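Local coordinates for protein lipase, class 3 (Penicillium roqueforti FM164, PDB 6L7N) that probably hydrolyses the ester bonds of lipids such as triacylglycerols, as a fungal class 3 lipase of the alpha/beta-hydrolase fold, at residues K185-Q190 and V214-E219. Residues are numbered along the deposited sequence; the frame is centred on the assembly and turned at random.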
ATOM      1  N   LYS A 185      14.233  -3.828   8.420  1.00  5.09           N
ATOM      2  CA  LYS A 185      14.253  -4.212   9.831  1.00  7.04           C
ATOM      3  C   LYS A 185      13.612  -3.141  10.708  1.00  6.39           C
ATOM      4  O   LYS A 185      12.861  -3.451  11.643  1.00  6.65           O
ATOM      5  CB  LYS A 185      15.695  -4.470  10.259  1.00  6.46           C
ATOM      6  CG  LYS A 185      15.898  -4.950  11.672  1.00  6.73           C
ATOM      7  CD  LYS A 185      17.390  -5.216  11.886  1.00 12.35           C
ATOM      8  CE  LYS A 185      17.792  -5.154  13.348  1.00 19.02           C
ATOM      9  NZ  LYS A 185      17.486  -6.421  14.070  1.00 19.44           N
ATOM     10  N   HIS A 186      13.873  -1.872  10.402  1.00  4.72           N
ATOM     11  CA  HIS A 186      13.307  -0.771  11.184  1.00  7.36           C
ATOM     12  C   HIS A 186      11.786  -0.706  11.036  1.00  7.26           C
ATOM     13  O   HIS A 186      11.039  -0.614  12.030  1.00  5.28           O
ATOM     14  CB  HIS A 186      13.964   0.535  10.730  1.00  7.06           C
ATOM     15  CG  HIS A 186      13.411   1.766  11.385  1.00 11.09           C
ATOM     16  ND1 HIS A 186      13.787   2.170  12.648  1.00 16.40           N
ATOM     17  CD2 HIS A 186      12.512   2.682  10.950  1.00 14.95           C
ATOM     18  CE1 HIS A 186      13.144   3.281  12.966  1.00 13.36           C
ATOM     19  NE2 HIS A 186      12.366   3.617  11.950  1.00 21.82           N
ATOM     20  N   ILE A 187      11.304  -0.788   9.800  1.00  6.82           N
ATOM     21  CA  ILE A 187       9.856  -0.788   9.578  1.00  4.91           C
ATOM     22  C   ILE A 187       9.216  -2.015  10.221  1.00  6.63           C
ATOM     23  O   ILE A 187       8.178  -1.921  10.885  1.00  4.47           O
ATOM     24  CB  ILE A 187       9.534  -0.732   8.077  1.00  8.19           C
ATOM     25  CG1 ILE A 187      10.201   0.475   7.396  1.00  7.94           C
ATOM     26  CG2 ILE A 187       8.001  -0.735   7.880  1.00  5.12           C
ATOM     27  CD1 ILE A 187      10.030   0.494   5.889  1.00  9.98           C
ATOM     28  N   THR A 188       9.816  -3.191  10.028  1.00  5.37           N
ATOM     29  CA  THR A 188       9.259  -4.395  10.637  1.00  6.34           C
ATOM     30  C   THR A 188       9.122  -4.231  12.145  1.00  6.24           C
ATOM     31  O   THR A 188       8.112  -4.647  12.728  1.00  6.69           O
ATOM     32  CB  THR A 188      10.134  -5.611  10.325  1.00  6.91           C
ATOM     33  OG1 THR A 188      10.129  -5.859   8.913  1.00  6.46           O
ATOM     34  CG2 THR A 188       9.585  -6.831  11.028  1.00  7.47           C
ATOM     35  N   ALA A 189      10.122  -3.607  12.788  1.00  4.64           N
ATOM     36  CA  ALA A 189      10.079  -3.428  14.237  1.00  9.85           C
ATOM     37  C   ALA A 189       9.071  -2.382  14.669  1.00  7.63           C
ATOM     38  O   ALA A 189       8.683  -2.381  15.840  1.00  5.50           O
ATOM     39  CB  ALA A 189      11.446  -3.038  14.792  1.00  5.71           C
ATOM     40  N   GLN A 190       8.659  -1.474  13.770  1.00  8.01           N
ATOM     41  CA  GLN A 190       7.592  -0.550  14.147  1.00  8.69           C
ATOM     42  C   GLN A 190       6.256  -1.245  14.381  1.00  9.78           C
ATOM     43  O   GLN A 190       5.379  -0.672  15.043  1.00  9.78           O
ATOM     44  CB  GLN A 190       7.398   0.510  13.065  1.00  6.19           C
ATOM     45  CG  GLN A 190       8.555   1.473  12.973  1.00 12.03           C
ATOM     46  CD  GLN A 190       8.391   2.415  11.820  1.00  6.97           C
ATOM     47  OE1 GLN A 190       7.907   2.023  10.767  1.00  5.41           O
ATOM     48  NE2 GLN A 190       8.770   3.673  12.018  1.00  8.87           N
ATOM     49  N   VAL A 214      15.113  -5.442   0.677  1.00  3.78           N
ATOM     50  CA  VAL A 214      14.455  -6.431   1.518  1.00  6.35           C
ATOM     51  C   VAL A 214      13.061  -5.921   1.848  1.00  5.47           C
ATOM     52  O   VAL A 214      12.846  -4.714   1.981  1.00  5.01           O
ATOM     53  CB  VAL A 214      15.274  -6.718   2.791  1.00  9.05           C
ATOM     54  CG1 VAL A 214      14.495  -7.554   3.797  1.00  7.48           C
ATOM     55  CG2 VAL A 214      16.510  -7.490   2.402  1.00 13.58           C
ATOM     56  N   HIS A 215      12.111  -6.853   1.946  1.00  6.15           N
ATOM     57  CA  HIS A 215      10.729  -6.544   2.294  1.00  5.23           C
ATOM     58  C   HIS A 215      10.532  -6.389   3.795  1.00  8.53           C
ATOM     59  O   HIS A 215      11.229  -6.999   4.613  1.00  6.86           O
ATOM     60  CB  HIS A 215       9.784  -7.655   1.847  1.00  5.47           C
ATOM     61  CG  HIS A 215       9.191  -7.446   0.500  1.00  6.19           C
ATOM     62  ND1 HIS A 215       8.475  -6.314   0.169  1.00  4.95           N
ATOM     63  CD2 HIS A 215       9.175  -8.242  -0.597  1.00  3.82           C
ATOM     64  CE1 HIS A 215       8.057  -6.417  -1.082  1.00  5.49           C
ATOM     65  NE2 HIS A 215       8.461  -7.580  -1.567  1.00  6.42           N
ATOM     66  N   ILE A 216       9.497  -5.617   4.141  1.00  5.56           N
ATOM     67  CA  ILE A 216       8.942  -5.655   5.489  1.00  4.51           C
ATOM     68  C   ILE A 216       8.368  -7.040   5.751  1.00  5.98           C
ATOM     69  O   ILE A 216       7.744  -7.652   4.871  1.00  5.49           O
ATOM     70  CB  ILE A 216       7.843  -4.590   5.659  1.00  6.60           C
ATOM     71  CG1 ILE A 216       8.302  -3.220   5.155  1.00  7.23           C
ATOM     72  CG2 ILE A 216       7.377  -4.490   7.117  1.00  5.96           C
ATOM     73  CD1 ILE A 216       9.718  -2.901   5.451  1.00 17.39           C
ATOM     74  N   SER A 217       8.543  -7.526   6.976  1.00  3.99           N
ATOM     75  CA  SER A 217       7.961  -8.780   7.418  1.00  6.34           C
ATOM     76  C   SER A 217       6.851  -8.536   8.440  1.00  6.94           C
ATOM     77  O   SER A 217       6.876  -7.530   9.154  1.00  5.62           O
ATOM     78  CB  SER A 217       9.037  -9.675   8.042  1.00  5.06           C
ATOM     79  OG  SER A 217       9.935 -10.109   7.029  1.00  7.61           O
ATOM     80  N   PRO A 218       5.857  -9.441   8.535  1.00  6.62           N
ATOM     81  CA  PRO A 218       5.733 -10.644   7.692  1.00  5.76           C
ATOM     82  C   PRO A 218       5.112 -10.377   6.319  1.00 12.41           C
ATOM     83  O   PRO A 218       4.814  -9.230   5.969  1.00  7.38           O
ATOM     84  CB  PRO A 218       4.823 -11.551   8.517  1.00  6.03           C
ATOM     85  CG  PRO A 218       3.902 -10.549   9.253  1.00  7.91           C
ATOM     86  CD  PRO A 218       4.788  -9.355   9.554  1.00  6.59           C
ATOM     87  N   GLU A 219       4.939 -11.455   5.559  1.00  6.41           N
ATOM     88  CA  GLU A 219       4.288 -11.455   4.257  1.00  7.75           C
ATOM     89  C   GLU A 219       2.985 -12.241   4.361  1.00  8.24           C
ATOM     90  O   GLU A 219       2.984 -13.374   4.846  1.00  9.77           O
ATOM     91  CB  GLU A 219       5.208 -12.080   3.192  1.00  6.50           C
ATOM     92  CG  GLU A 219       4.525 -12.454   1.868  1.00  5.69           C
ATOM     93  CD  GLU A 219       5.396 -13.300   0.964  1.00 11.06           C
ATOM     94  OE1 GLU A 219       6.505 -13.673   1.388  1.00 11.81           O
ATOM     95  OE2 GLU A 219       4.969 -13.604  -0.173  1.00 10.55           O
TER
HETATM   96  O   HOH W   1       6.023  -6.004  11.053  1.00  6.49           O
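Thr188, on helix 181-190, and Ser217, in the loop that leads into strand 219-222, make the one direct hydrogen bond between the two segments. The backbone N of Ser217 donates to Thr188 OG1 at 3.0 Å, and at 176° the bond is almost straight. OG1 sits anti to its own carbonyl carbon (chi1 -64°), which also lets it hydrogen-bond to the carbonyl O of Ala184, one turn back in the helix. The hydroxyl is thus gripped twice, by its own helix and by the loop. The methyl of the same side chain lies against the loop backbone, with Thr188 CG2 3.4 Å from Ser217 O. Replacing Thr188 by an alanine would probably leave the Ser217 N-H without its acceptor and the loop less firmly tied to the helix. A water adds a second link, donating to Thr188 O at 3.0 Å and to Ser217 O at 2.6 Å, so that it joins two carbonyls that could not bond to each other.

The apolar part is isoleucine on isoleucine. The side chains of Ile187 and Ile216 meet at about a right angle, and Ile216 CD1 lies 3.4 Å from both Ile187 CB and Ile187 CD1, tighter than usual van der Waals contact. Ile216 CG2 reaches Thr188 OG1 at 3.6 Å as well as lying near Ile187 CG2, so this residue touches both helix side chains.

Helix 148-161 also packs on this patch: both isoleucines touch Thr154, and Ile187 also touches Ala158. On the strand side, Ile216 O accepts from Arg195 of strand 193-198, the neighbour of strand 219-222 in the central sheet. The loop is therefore held between helix 181-190 and the sheet just before its chain enters that sheet.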